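Local coordinates for protein nucleoside-diphosphate-sugar pyrophosphorylase (Vibrio cholerae, PDB 4EVW) that probably catalyses nucleotidyl transfer onto a sugar phosphate, yielding a nucleoside-diphosphate sugar and releasing pyrophosphate, at residues N38-Y43 / T110-D115; V122-S127 / D131-V136; G173-N178 / L203-L208; P207-L212 / L217-H222. The protein carries 1 engineered substitution. All blocks are in the same frame, centred on the assembly; numbering follows the deposited sequence.

Contact 1 of 4, residues N38-Y43 / T110-D115; sequences NSFAAY and TVFNID
F40 drives the rim of its ring into one face of F112, a T-shaped (edge-to-face) pair with centroids 5.0 Å apart and planes at 85°. The nearest approach, F40 CE1 to F112 CD2, is 3.3 Å. F40 CZ lies above the same face, displaced from the centre toward the CG side, while F112 CG lies close to the plane of the F40 ring. F112 can offer this face because its CG is anti to the backbone N (chi1 -170°), which carries the ring off the end of the strand toward residues 38-43. Next to this pair, S39 OG comes obliquely to F112 CE2 at 4.2 Å. The pairing joins two parts of an α/β domain consistent with the Rossmann-like fold of nucleotidyltransferases: the chain just past helix 32-37 and the end of strand 109-111, which runs parallel to strand 2-5. Further out, I2 and L174 touch the F40 side chain, F121 meets its ring at about 60°, and I4 and L174 pack on F112. The hydroxyl of S39 is hydrogen-bonded to S36 O and R118 N, which ties S39 to helix 32-37 and to the chain at R118. S36 also touches F112.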
loop_
_atom_site.group_PDB
_atom_site.type_symbol
_atom_site.label_atom_id
_atom_site.label_comp_id
_atom_site.label_asym_id
_atom_site.label_seq_id
_atom_site.Cartn_x
_atom_site.Cartn_y
_atom_site.Cartn_z
ATOM N N ASN A 38 0.156 8.059 10.594
ATOM C CA ASN A 38 0.013 7.874 12.034
ATOM C C ASN A 38 -0.528 6.496 12.389
ATOM O O ASN A 38 -0.469 6.078 13.548
ATOM C CB ASN A 38 -0.868 8.962 12.647
ATOM C CG ASN A 38 -0.050 10.116 13.173
ATOM O OD1 ASN A 38 1.087 9.926 13.600
ATOM N ND2 ASN A 38 -0.621 11.316 13.158
ATOM N N SER A 39 -1.056 5.796 11.389
ATOM C CA SER A 39 -1.554 4.439 11.591
ATOM C C SER A 39 -0.423 3.636 12.214
ATOM O O SER A 39 -0.644 2.777 13.065
ATOM C CB SER A 39 -1.903 3.778 10.252
ATOM O OG SER A 39 -2.967 4.437 9.587
ATOM N N PHE A 40 0.797 3.936 11.776
ATOM C CA PHE A 40 1.994 3.227 12.222
ATOM C C PHE A 40 2.802 3.887 13.335
ATOM O O PHE A 40 4.001 3.625 13.471
ATOM C CB PHE A 40 2.911 3.007 11.022
ATOM C CG PHE A 40 2.236 2.324 9.875
ATOM C CD1 PHE A 40 1.675 3.060 8.835
ATOM C CD2 PHE A 40 2.138 0.939 9.847
ATOM C CE1 PHE A 40 1.022 2.416 7.782
ATOM C CE2 PHE A 40 1.492 0.289 8.804
ATOM C CZ PHE A 40 0.933 1.024 7.771
ATOM N N ALA A 41 2.157 4.731 14.128
ATOM C CA ALA A 41 2.848 5.438 15.201
ATOM C C ALA A 41 3.659 4.536 16.133
ATOM O O ALA A 41 4.687 4.951 16.652
ATOM C CB ALA A 41 1.840 6.256 16.013
ATOM N N ALA A 42 3.204 3.309 16.348
ATOM C CA ALA A 42 3.920 2.394 17.232
ATOM C C ALA A 42 5.281 2.002 16.671
ATOM O O ALA A 42 6.135 1.492 17.396
ATOM C CB ALA A 42 3.082 1.141 17.477
ATOM N N TYR A 43 5.493 2.268 15.386
ATOM C CA TYR A 43 6.744 1.897 14.727
ATOM C C TYR A 43 7.656 3.050 14.321
ATOM O O TYR A 43 8.698 2.837 13.692
ATOM C CB TYR A 43 6.398 1.045 13.510
ATOM C CG TYR A 43 5.660 -0.207 13.915
ATOM C CD1 TYR A 43 6.348 -1.289 14.467
ATOM C CD2 TYR A 43 4.269 -0.285 13.820
ATOM C CE1 TYR A 43 5.669 -2.419 14.926
ATOM C CE2 TYR A 43 3.580 -1.411 14.278
ATOM C CZ TYR A 43 4.288 -2.473 14.826
ATOM O OH TYR A 43 3.615 -3.586 15.272
ATOM N N THR A 110 6.250 -3.639 3.876
ATOM C CA THR A 110 4.829 -3.553 4.151
ATOM C C THR A 110 4.327 -2.383 3.337
ATOM O O THR A 110 4.578 -1.230 3.679
ATOM C CB THR A 110 4.605 -3.299 5.643
ATOM O OG1 THR A 110 5.154 -4.391 6.386
ATOM C CG2 THR A 110 3.128 -3.170 5.953
ATOM N N VAL A 111 3.638 -2.678 2.242
ATOM C CA VAL A 111 3.128 -1.622 1.376
ATOM C C VAL A 111 1.778 -1.152 1.872
ATOM O O VAL A 111 0.905 -1.953 2.181
ATOM C CB VAL A 111 2.988 -2.112 -0.076
ATOM C CG1 VAL A 111 2.538 -0.962 -0.978
ATOM C CG2 VAL A 111 4.310 -2.690 -0.546
ATOM N N PHE A 112 1.608 0.161 1.940
ATOM C CA PHE A 112 0.363 0.730 2.421
ATOM C C PHE A 112 0.076 1.964 1.577
ATOM O O PHE A 112 0.974 2.494 0.933
ATOM C CB PHE A 112 0.534 1.121 3.882
ATOM C CG PHE A 112 -0.738 1.512 4.560
ATOM C CD1 PHE A 112 -1.777 0.597 4.699
ATOM C CD2 PHE A 112 -0.895 2.791 5.077
ATOM C CE1 PHE A 112 -2.958 0.954 5.350
ATOM C CE2 PHE A 112 -2.067 3.159 5.727
ATOM C CZ PHE A 112 -3.100 2.241 5.865
ATOM N N ASN A 113 -1.164 2.433 1.564
ATOM C CA ASN A 113 -1.437 3.611 0.762
ATOM C C ASN A 113 -1.925 4.771 1.607
ATOM O O ASN A 113 -2.524 4.593 2.672
ATOM C CB ASN A 113 -2.417 3.280 -0.361
ATOM C CG ASN A 113 -3.785 2.939 0.146
ATOM O OD1 ASN A 113 -4.612 3.821 0.366
ATOM N ND2 ASN A 113 -4.035 1.652 0.348
ATOM N N ILE A 114 -1.657 5.967 1.114
ATOM C CA ILE A 114 -2.004 7.183 1.815
ATOM C C ILE A 114 -3.512 7.486 1.850
ATOM O O ILE A 114 -3.938 8.420 2.528
ATOM C CB ILE A 114 -1.186 8.358 1.208
ATOM C CG1 ILE A 114 -0.741 9.306 2.316
ATOM C CG2 ILE A 114 -1.976 9.061 0.122
ATOM C CD1 ILE A 114 0.174 8.653 3.341
ATOM N N ASP A 115 -4.309 6.675 1.149
ATOM C CA ASP A 115 -5.770 6.849 1.104
ATOM C C ASP A 115 -6.469 6.083 2.220
ATOM O O ASP A 115 -7.692 6.129 2.337
ATOM C CB ASP A 115 -6.365 6.312 -0.203
ATOM C CG ASP A 115 -5.736 6.911 -1.431
ATOM O OD1 ASP A 115 -5.540 8.143 -1.462
ATOM O OD2 ASP A 115 -5.458 6.144 -2.378
#

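Contact 2 of 4, residues V122-S127 / D131-V136; sequences VFPDIS and DGYLEV
P124 O is gripped twice by S127, from the backbone N at 3.0 Å and from OG at 2.7 Å, the hydroxyl approaching almost in line with the carbonyl (C=O...donor angle 168°). S127 OG can fold back this far because it stands between its own backbone N and carbonyl carbon (chi1 70°). The two hydrogen bonds together close a short 3-10 turn, and three residues of that turn, P124, I126 and S127, lean on the ring of Y133. P124 and Y133 approach from opposite directions, the proline ring meeting the hydroxyl end of the tyrosine, with P124 CG 3.5 Å from Y133 CZ. I126 CG2 sits over one face, near the rim, 4.2 Å from Y133 CG. S127 CB approaches obliquely, 3.8 Å from Y133 CE1. F123 crosses the tyrosine at about a right angle and touches it lightly through CD1. The interaction is therefore largely apolar, with one buried aromatic ring received by a partly exposed turn. Strand 132-138, which carries Y133, lies between strand 174-177, antiparallel to it, and strand 219-223, parallel to it. H176 from the first and H222 from the second also meet the tyrosine, and the turn extends to the latter strand, with P124 touching H222 and I126 touching H220.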
loop_
_atom_site.group_PDB
_atom_site.type_symbol
_atom_site.label_atom_id
_atom_site.label_comp_id
_atom_site.label_asym_id
_atom_site.label_seq_id
_atom_site.Cartn_x
_atom_site.Cartn_y
_atom_site.Cartn_z
ATOM N N VAL A 122 -0.803 -2.720 14.536
ATOM C CA VAL A 122 0.232 -3.545 15.155
ATOM C C VAL A 122 0.299 -4.773 14.251
ATOM O O VAL A 122 -0.738 -5.320 13.879
ATOM C CB VAL A 122 -0.129 -4.004 16.593
ATOM C CG1 VAL A 122 0.943 -4.966 17.103
ATOM C CG2 VAL A 122 -0.225 -2.800 17.528
ATOM N N PHE A 123 1.504 -5.191 13.870
ATOM C CA PHE A 123 1.641 -6.353 12.995
ATOM C C PHE A 123 1.013 -7.577 13.640
ATOM O O PHE A 123 1.154 -7.789 14.844
ATOM C CB PHE A 123 3.117 -6.640 12.695
ATOM C CG PHE A 123 3.732 -5.689 11.707
ATOM C CD1 PHE A 123 3.459 -5.802 10.347
ATOM C CD2 PHE A 123 4.564 -4.663 12.141
ATOM C CE1 PHE A 123 4.004 -4.906 9.431
ATOM C CE2 PHE A 123 5.116 -3.758 11.234
ATOM C CZ PHE A 123 4.835 -3.880 9.879
ATOM N N PRO A 124 0.296 -8.392 12.848
ATOM C CA PRO A 124 -0.338 -9.596 13.391
ATOM C C PRO A 124 0.678 -10.729 13.516
ATOM O O PRO A 124 1.728 -10.707 12.877
ATOM C CB PRO A 124 -1.435 -9.892 12.374
ATOM C CG PRO A 124 -0.801 -9.475 11.085
ATOM C CD PRO A 124 -0.079 -8.181 11.438
ATOM N N ASP A 125 0.368 -11.712 14.350
ATOM C CA ASP A 125 1.269 -12.835 14.559
ATOM C C ASP A 125 1.594 -13.580 13.258
ATOM O O ASP A 125 2.710 -14.067 13.077
ATOM C CB ASP A 125 0.655 -13.803 15.577
ATOM C CG ASP A 125 1.609 -14.907 15.985
ATOM O OD1 ASP A 125 2.655 -14.595 16.593
ATOM O OD2 ASP A 125 1.312 -16.087 15.696
ATOM N N ILE A 126 0.632 -13.651 12.342
ATOM C CA ILE A 126 0.857 -14.372 11.091
ATOM C C ILE A 126 2.029 -13.796 10.291
ATOM O O ILE A 126 2.631 -14.498 9.478
ATOM C CB ILE A 126 -0.441 -14.408 10.211
ATOM C CG1 ILE A 126 -0.259 -15.397 9.051
ATOM C CG2 ILE A 126 -0.775 -13.015 9.679
ATOM C CD1 ILE A 126 0.100 -16.815 9.494
ATOM N N SER A 127 2.379 -12.536 10.543
ATOM C CA SER A 127 3.489 -11.917 9.813
ATOM C C SER A 127 4.828 -12.553 10.181
ATOM O O SER A 127 5.816 -12.396 9.463
ATOM C CB SER A 127 3.538 -10.401 10.066
ATOM O OG SER A 127 3.939 -10.088 11.390
ATOM N N ASP A 131 5.244 -16.091 4.407
ATOM C CA ASP A 131 6.150 -15.422 3.485
ATOM C C ASP A 131 5.565 -14.066 3.112
ATOM O O ASP A 131 6.249 -13.212 2.539
ATOM C CB ASP A 131 6.366 -16.277 2.233
ATOM C CG ASP A 131 7.180 -17.530 2.523
ATOM O OD1 ASP A 131 8.273 -17.395 3.113
ATOM O OD2 ASP A 131 6.736 -18.641 2.162
ATOM N N GLY A 132 4.292 -13.875 3.449
ATOM C CA GLY A 132 3.627 -12.618 3.157
ATOM C C GLY A 132 2.158 -12.715 3.520
ATOM O O GLY A 132 1.622 -13.810 3.674
ATOM N N TYR A 133 1.496 -11.581 3.684
ATOM C CA TYR A 133 0.080 -11.627 4.002
ATOM C C TYR A 133 -0.628 -10.372 3.547
ATOM O O TYR A 133 -0.023 -9.304 3.422
ATOM C CB TYR A 133 -0.147 -11.845 5.509
ATOM C CG TYR A 133 -0.115 -10.587 6.347
ATOM C CD1 TYR A 133 1.083 -10.086 6.859
ATOM C CD2 TYR A 133 -1.290 -9.886 6.610
ATOM C CE1 TYR A 133 1.101 -8.914 7.626
ATOM C CE2 TYR A 133 -1.284 -8.724 7.364
ATOM C CZ TYR A 133 -0.090 -8.241 7.867
ATOM O OH TYR A 133 -0.104 -7.089 8.618
ATOM N N LEU A 134 -1.919 -10.521 3.283
ATOM C CA LEU A 134 -2.758 -9.418 2.848
ATOM C C LEU A 134 -3.738 -9.145 3.963
ATOM O O LEU A 134 -4.391 -10.062 4.458
ATOM C CB LEU A 134 -3.559 -9.792 1.592
ATOM C CG LEU A 134 -2.805 -10.090 0.299
ATOM C CD1 LEU A 134 -2.467 -11.577 0.212
ATOM C CD2 LEU A 134 -3.680 -9.671 -0.882
ATOM N N GLU A 135 -3.837 -7.889 4.370
ATOM C CA GLU A 135 -4.787 -7.525 5.406
ATOM C C GLU A 135 -6.119 -7.388 4.685
ATOM O O GLU A 135 -6.196 -6.757 3.628
ATOM C CB GLU A 135 -4.388 -6.200 6.032
ATOM C CG GLU A 135 -5.249 -5.776 7.195
ATOM C CD GLU A 135 -4.795 -4.450 7.748
ATOM O OE1 GLU A 135 -5.010 -3.424 7.071
ATOM O OE2 GLU A 135 -4.202 -4.439 8.849
ATOM N N VAL A 136 -7.166 -7.985 5.239
ATOM C CA VAL A 136 -8.472 -7.932 4.594
ATOM C C VAL A 136 -9.611 -7.604 5.554
ATOM O O VAL A 136 -9.460 -7.697 6.772
ATOM C CB VAL A 136 -8.801 -9.289 3.904
ATOM C CG1 VAL A 136 -7.794 -9.576 2.794
ATOM C CG2 VAL A 136 -8.790 -10.427 4.935
#

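Contact 3 of 4, residues G173-N178 / L203-L208; sequences GLYHFN and LYIAPL
I205 CG2 enters the groove between Y175 and F177, two aromatic side chains that project from the same side of strand 174-177 in the mixed sheet of this α/β fold. The tight part is a CH-pi contact: the methyl stands over one face of the Y175 ring, 3.9 Å from its centroid and 29° off the normal, with I205 CG2 at 3.5 Å from Y175 CG. The branch reaches the ring because CG2 is anti to the backbone N, while CG1 lies beside that N, anti to the carbonyl carbon. F177 receives the same methyl more loosely, at its edge and in its plane, with F177 CZ at 4.0 Å. A88 and V91 of helix 87-100 and Y183 of helix 180-191 also touch I205, so the apolar half is enclosed. Toward the phenol end the packing gives way to a polar part, where a single water is bound. A206 CB lies 3.9 Å from Y175 CE2, and the backbone N of A206 stands over the ring, near its rim. Y175 OH hydrogen-bonds to S145 OG as well as to the water. That water, 2.7 Å from Y175 OH, accepts the N-H of A206 at 2.9 Å and so joins the strand's tyrosine to the chain leading into helix 208-214.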
loop_
_atom_site.group_PDB
_atom_site.type_symbol
_atom_site.label_atom_id
_atom_site.label_comp_id
_atom_site.label_asym_id
_atom_site.label_seq_id
_atom_site.Cartn_x
_atom_site.Cartn_y
_atom_site.Cartn_z
ATOM N N GLY A 173 -5.617 -2.607 1.521
ATOM C CA GLY A 173 -4.569 -1.846 0.867
ATOM C C GLY A 173 -3.230 -2.053 1.551
ATOM O O GLY A 173 -2.232 -1.427 1.184
ATOM N N LEU A 174 -3.202 -2.912 2.567
ATOM C CA LEU A 174 -1.951 -3.206 3.258
ATOM C C LEU A 174 -1.486 -4.565 2.753
ATOM O O LEU A 174 -2.167 -5.575 2.937
ATOM C CB LEU A 174 -2.146 -3.233 4.777
ATOM C CG LEU A 174 -0.817 -3.364 5.527
ATOM C CD1 LEU A 174 -0.824 -2.479 6.763
ATOM C CD2 LEU A 174 -0.565 -4.823 5.876
ATOM N N TYR A 175 -0.331 -4.571 2.093
ATOM C CA TYR A 175 0.248 -5.777 1.519
ATOM C C TYR A 175 1.627 -6.004 2.109
ATOM O O TYR A 175 2.541 -5.208 1.889
ATOM C CB TYR A 175 0.387 -5.623 0.005
ATOM C CG TYR A 175 -0.895 -5.241 -0.683
ATOM C CD1 TYR A 175 -1.117 -3.932 -1.116
ATOM C CD2 TYR A 175 -1.890 -6.188 -0.902
ATOM C CE1 TYR A 175 -2.304 -3.581 -1.757
ATOM C CE2 TYR A 175 -3.077 -5.850 -1.535
ATOM C CZ TYR A 175 -3.278 -4.549 -1.961
ATOM O OH TYR A 175 -4.451 -4.222 -2.597
ATOM N N HIS A 176 1.783 -7.098 2.840
ATOM C CA HIS A 176 3.052 -7.400 3.473
ATOM C C HIS A 176 3.802 -8.519 2.761
ATOM O O HIS A 176 3.198 -9.499 2.317
ATOM C CB HIS A 176 2.811 -7.796 4.936
ATOM C CG HIS A 176 4.071 -8.071 5.700
ATOM N ND1 HIS A 176 4.883 -7.067 6.184
ATOM C CD2 HIS A 176 4.656 -9.236 6.058
ATOM C CE1 HIS A 176 5.915 -7.605 6.812
ATOM N NE2 HIS A 176 5.803 -8.920 6.749
ATOM N N PHE A 177 5.117 -8.344 2.642
ATOM C CA PHE A 177 6.003 -9.340 2.039
ATOM C C PHE A 177 7.161 -9.531 3.013
ATOM O O PHE A 177 7.802 -8.559 3.416
ATOM C CB PHE A 177 6.554 -8.861 0.693
ATOM C CG PHE A 177 5.490 -8.563 -0.323
ATOM C CD1 PHE A 177 4.782 -7.372 -0.274
ATOM C CD2 PHE A 177 5.188 -9.484 -1.320
ATOM C CE1 PHE A 177 3.782 -7.095 -1.206
ATOM C CE2 PHE A 177 4.191 -9.219 -2.260
ATOM C CZ PHE A 177 3.487 -8.020 -2.202
ATOM N N ASN A 178 7.430 -10.777 3.391
ATOM C CA ASN A 178 8.510 -11.054 4.337
ATOM C C ASN A 178 9.896 -10.705 3.786
ATOM O O ASN A 178 10.797 -10.358 4.549
ATOM C CB ASN A 178 8.477 -12.527 4.760
ATOM C CG ASN A 178 9.409 -12.815 5.919
ATOM O OD1 ASN A 178 9.380 -12.121 6.936
ATOM N ND2 ASN A 178 10.239 -13.842 5.774
ATOM N N LEU A 203 -0.621 -1.607 -13.156
ATOM C CA LEU A 203 0.113 -2.591 -12.372
ATOM C C LEU A 203 -0.197 -2.440 -10.885
ATOM O O LEU A 203 0.338 -1.560 -10.207
ATOM C CB LEU A 203 1.612 -2.432 -12.630
ATOM C CG LEU A 203 2.034 -2.593 -14.092
ATOM C CD1 LEU A 203 3.537 -2.367 -14.227
ATOM C CD2 LEU A 203 1.662 -3.989 -14.572
ATOM N N TYR A 204 -1.072 -3.310 -10.397
ATOM C CA TYR A 204 -1.500 -3.303 -9.002
ATOM C C TYR A 204 -0.719 -4.308 -8.165
ATOM O O TYR A 204 -0.148 -5.259 -8.698
ATOM C CB TYR A 204 -2.991 -3.618 -8.934
ATOM C CG TYR A 204 -3.839 -2.638 -9.707
ATOM C CD1 TYR A 204 -3.809 -1.275 -9.406
ATOM C CD2 TYR A 204 -4.672 -3.067 -10.738
ATOM C CE1 TYR A 204 -4.589 -0.364 -10.113
ATOM C CE2 TYR A 204 -5.457 -2.162 -11.453
ATOM C CZ TYR A 204 -5.410 -0.813 -11.132
ATOM O OH TYR A 204 -6.188 0.085 -11.826
ATOM N N ILE A 205 -0.717 -4.108 -6.849
ATOM C CA ILE A 205 0.020 -4.987 -5.946
ATOM C C ILE A 205 -0.613 -6.359 -5.692
ATOM O O ILE A 205 0.075 -7.375 -5.731
ATOM C CB ILE A 205 0.223 -4.323 -4.559
ATOM C CG1 ILE A 205 0.916 -2.962 -4.710
ATOM C CG2 ILE A 205 1.039 -5.266 -3.650
ATOM C CD1 ILE A 205 2.419 -3.020 -4.756
ATOM N N ALA A 206 -1.915 -6.390 -5.417
ATOM C CA ALA A 206 -2.590 -7.648 -5.105
ATOM C C ALA A 206 -2.298 -8.807 -6.063
ATOM O O ALA A 206 -2.028 -9.924 -5.624
ATOM C CB ALA A 206 -4.106 -7.419 -4.980
ATOM N N PRO A 207 -2.347 -8.563 -7.380
ATOM C CA PRO A 207 -2.072 -9.638 -8.345
ATOM C C PRO A 207 -0.690 -10.282 -8.181
ATOM O O PRO A 207 -0.491 -11.442 -8.545
ATOM C CB PRO A 207 -2.199 -8.932 -9.696
ATOM C CG PRO A 207 -3.227 -7.891 -9.433
ATOM C CD PRO A 207 -2.839 -7.355 -8.068
ATOM N N LEU A 208 0.263 -9.529 -7.636
ATOM C CA LEU A 208 1.613 -10.050 -7.461
ATOM C C LEU A 208 1.655 -11.292 -6.591
ATOM O O LEU A 208 2.516 -12.149 -6.774
ATOM C CB LEU A 208 2.547 -8.976 -6.870
ATOM C CG LEU A 208 2.742 -7.734 -7.738
ATOM C CD1 LEU A 208 3.858 -6.853 -7.167
ATOM C CD2 LEU A 208 3.081 -8.165 -9.152
HETATM O O HOH W 1 -3.841 -4.208 -5.244
#

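Contact 4 of 4, residues P207-L212 / L217-H222; sequences PLYNEL and LNIHYH. Engineered in segment 207-212: E211 (natural residue Leu).
Y209 and I219 cross at about a right angle, the tyrosine ring presenting one flank to both branches of the isoleucine. I219 CG2 comes obliquely to within 3.6 Å of Y209 CD1, whereas I219 CD1 lies in the ring plane, at the edge, 4.0 Å from the same Y209 CD1. With chi1 at -55° the I219 CG2 is anti to the backbone N and CG1 lies beside it, and chi2 of -58° turns CD1 to the ring edge. The two leucines lie at a slant instead, L212 CD2 meeting L217 CD1 at 3.8 Å, and L212 CD1 extends to I219 CD1 at 4.3 Å. Their backbones are tied too: L217 N donates to L212 O at 3.0 Å and 156°, so the chain leaving the helix is held close beside it. The far end of Y209 is fixed elsewhere, its OH bonded to H176 O and its ring stacked on F177. L134 of strand 132-138 touches both Y209 and I219. Helix 208-214 thus lies on one face of the sheet and leads through a short turn into strand 219-223, parallel to 132-138, an α-to-β connection that fits the layered α/β architecture of nucleotidyltransferases.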
loop_
_atom_site.group_PDB
_atom_site.type_symbol
_atom_site.label_atom_id
_atom_site.label_comp_id
_atom_site.label_asym_id
_atom_site.label_seq_id
_atom_site.Cartn_x
_atom_site.Cartn_y
_atom_site.Cartn_z
ATOM N N PRO A 207 -2.347 -8.563 -7.380
ATOM C CA PRO A 207 -2.072 -9.638 -8.345
ATOM C C PRO A 207 -0.690 -10.282 -8.181
ATOM O O PRO A 207 -0.491 -11.442 -8.545
ATOM C CB PRO A 207 -2.199 -8.932 -9.696
ATOM C CG PRO A 207 -3.227 -7.891 -9.433
ATOM C CD PRO A 207 -2.839 -7.355 -8.068
ATOM N N LEU A 208 0.263 -9.529 -7.636
ATOM C CA LEU A 208 1.613 -10.050 -7.461
ATOM C C LEU A 208 1.655 -11.292 -6.591
ATOM O O LEU A 208 2.516 -12.149 -6.774
ATOM C CB LEU A 208 2.547 -8.976 -6.870
ATOM C CG LEU A 208 2.742 -7.734 -7.738
ATOM C CD1 LEU A 208 3.858 -6.853 -7.167
ATOM C CD2 LEU A 208 3.081 -8.165 -9.152
ATOM N N TYR A 209 0.728 -11.408 -5.649
ATOM C CA TYR A 209 0.726 -12.573 -4.780
ATOM C C TYR A 209 0.492 -13.881 -5.541
ATOM O O TYR A 209 0.937 -14.939 -5.108
ATOM C CB TYR A 209 -0.309 -12.396 -3.669
ATOM C CG TYR A 209 0.149 -11.440 -2.591
ATOM C CD1 TYR A 209 1.021 -11.859 -1.582
ATOM C CD2 TYR A 209 -0.291 -10.118 -2.578
ATOM C CE1 TYR A 209 1.435 -10.985 -0.585
ATOM C CE2 TYR A 209 0.119 -9.233 -1.585
ATOM C CZ TYR A 209 0.975 -9.672 -0.593
ATOM O OH TYR A 209 1.343 -8.800 0.405
ATOM N N ASN A 210 -0.185 -13.814 -6.682
ATOM C CA ASN A 210 -0.421 -15.034 -7.453
ATOM C C ASN A 210 0.894 -15.633 -7.932
ATOM O O ASN A 210 1.025 -16.852 -8.018
ATOM C CB ASN A 210 -1.352 -14.762 -8.636
ATOM C CG ASN A 210 -2.764 -14.458 -8.190
ATOM O OD1 ASN A 210 -3.311 -15.152 -7.337
ATOM N ND2 ASN A 210 -3.361 -13.420 -8.759
ATOM N N GLU A 211 1.872 -14.778 -8.226
ATOM C CA GLU A 211 3.177 -15.262 -8.670
ATOM C C GLU A 211 3.857 -15.982 -7.502
ATOM O O GLU A 211 4.490 -17.026 -7.676
ATOM C CB GLU A 211 4.054 -14.091 -9.140
ATOM C CG GLU A 211 3.481 -13.257 -10.295
ATOM C CD GLU A 211 3.457 -14.005 -11.624
ATOM O OE1 GLU A 211 4.088 -15.080 -11.719
ATOM O OE2 GLU A 211 2.816 -13.512 -12.578
ATOM N N LEU A 212 3.719 -15.424 -6.302
ATOM C CA LEU A 212 4.326 -16.024 -5.117
ATOM C C LEU A 212 3.629 -17.326 -4.718
ATOM O O LEU A 212 4.279 -18.305 -4.342
ATOM C CB LEU A 212 4.296 -15.030 -3.947
ATOM C CG LEU A 212 5.069 -13.722 -4.170
ATOM C CD1 LEU A 212 5.083 -12.907 -2.889
ATOM C CD2 LEU A 212 6.496 -14.033 -4.605
ATOM N N LEU A 217 5.113 -20.222 -2.189
ATOM C CA LEU A 217 5.349 -19.462 -0.973
ATOM C C LEU A 217 4.092 -19.507 -0.122
ATOM O O LEU A 217 2.985 -19.696 -0.631
ATOM C CB LEU A 217 5.743 -18.016 -1.283
ATOM C CG LEU A 217 7.051 -17.851 -2.065
ATOM C CD1 LEU A 217 7.549 -16.416 -1.896
ATOM C CD2 LEU A 217 8.101 -18.829 -1.560
ATOM N N ASN A 218 4.284 -19.331 1.177
ATOM C CA ASN A 218 3.212 -19.397 2.158
ATOM C C ASN A 218 2.542 -18.043 2.377
ATOM O O ASN A 218 2.960 -17.263 3.227
ATOM C CB ASN A 218 3.807 -19.939 3.461
ATOM C CG ASN A 218 2.758 -20.295 4.483
ATOM O OD1 ASN A 218 1.603 -20.543 4.144
ATOM N ND2 ASN A 218 3.163 -20.347 5.747
ATOM N N ILE A 219 1.483 -17.778 1.617
ATOM C CA ILE A 219 0.776 -16.504 1.706
ATOM C C ILE A 219 -0.527 -16.606 2.494
ATOM O O ILE A 219 -1.346 -17.493 2.256
ATOM C CB ILE A 219 0.469 -15.960 0.288
ATOM C CG1 ILE A 219 1.768 -15.867 -0.528
ATOM C CG2 ILE A 219 -0.226 -14.606 0.387
ATOM C CD1 ILE A 219 2.855 -14.983 0.097
ATOM N N HIS A 220 -0.720 -15.687 3.435
ATOM C CA HIS A 220 -1.924 -15.694 4.260
ATOM C C HIS A 220 -2.683 -14.385 4.219
ATOM O O HIS A 220 -2.271 -13.426 3.572
ATOM C CB HIS A 220 -1.552 -15.981 5.718
ATOM C CG HIS A 220 -1.120 -17.390 5.963
ATOM N ND1 HIS A 220 -1.857 -18.270 6.726
ATOM C CD2 HIS A 220 -0.039 -18.082 5.530
ATOM C CE1 HIS A 220 -1.251 -19.443 6.753
ATOM N NE2 HIS A 220 -0.146 -19.356 6.035
ATOM N N TYR A 221 -3.822 -14.361 4.896
ATOM C CA TYR A 221 -4.583 -13.133 5.002
ATOM C C TYR A 221 -4.741 -12.890 6.480
ATOM O O TYR A 221 -4.532 -13.792 7.298
ATOM C CB TYR A 221 -5.967 -13.230 4.328
ATOM C CG TYR A 221 -6.989 -14.149 4.985
ATOM C CD1 TYR A 221 -7.714 -13.748 6.111
ATOM C CD2 TYR A 221 -7.260 -15.406 4.447
ATOM C CE1 TYR A 221 -8.694 -14.579 6.675
ATOM C CE2 TYR A 221 -8.235 -16.243 5.001
ATOM C CZ TYR A 221 -8.944 -15.824 6.112
ATOM O OH TYR A 221 -9.909 -16.648 6.647
ATOM N N HIS A 222 -5.056 -11.652 6.824
ATOM C CA HIS A 222 -5.304 -11.297 8.206
ATOM C C HIS A 222 -6.562 -10.457 8.181
ATOM O O HIS A 222 -6.585 -9.363 7.616
ATOM C CB HIS A 222 -4.174 -10.490 8.824
ATOM C CG HIS A 222 -4.447 -10.112 10.246
ATOM N ND1 HIS A 222 -4.590 -8.806 10.657
ATOM C CD2 HIS A 222 -4.684 -10.881 11.337
ATOM C CE1 HIS A 222 -4.907 -8.783 11.942
ATOM N NE2 HIS A 222 -4.970 -10.028 12.375
#

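Overall arrangement
All four contacts reach one mixed sheet. Contacts 1, 3 and 4 are buried, whereas contact 2 lies at the surface, where a turn receives a single buried tyrosine. Contacts 1 and 3 meet through neighbouring antiparallel strands, with V111 N bonded to Y175 O and T110 OG1 to H176 ND1. Contact 2 supplies the next strand, paired with 174-177 on one side and with 219-223 of contact 4 on the other. Contacts 3 and 4 share P207 and L208. Chemistry follows place: paired aromatic rings in contact 1, a tyrosine held by proline, isoleucine and serine carbons in contact 2, methyl on ring with a bridging water in contact 3, and aliphatic and tyrosine packing with a backbone hydrogen bond in contact 4.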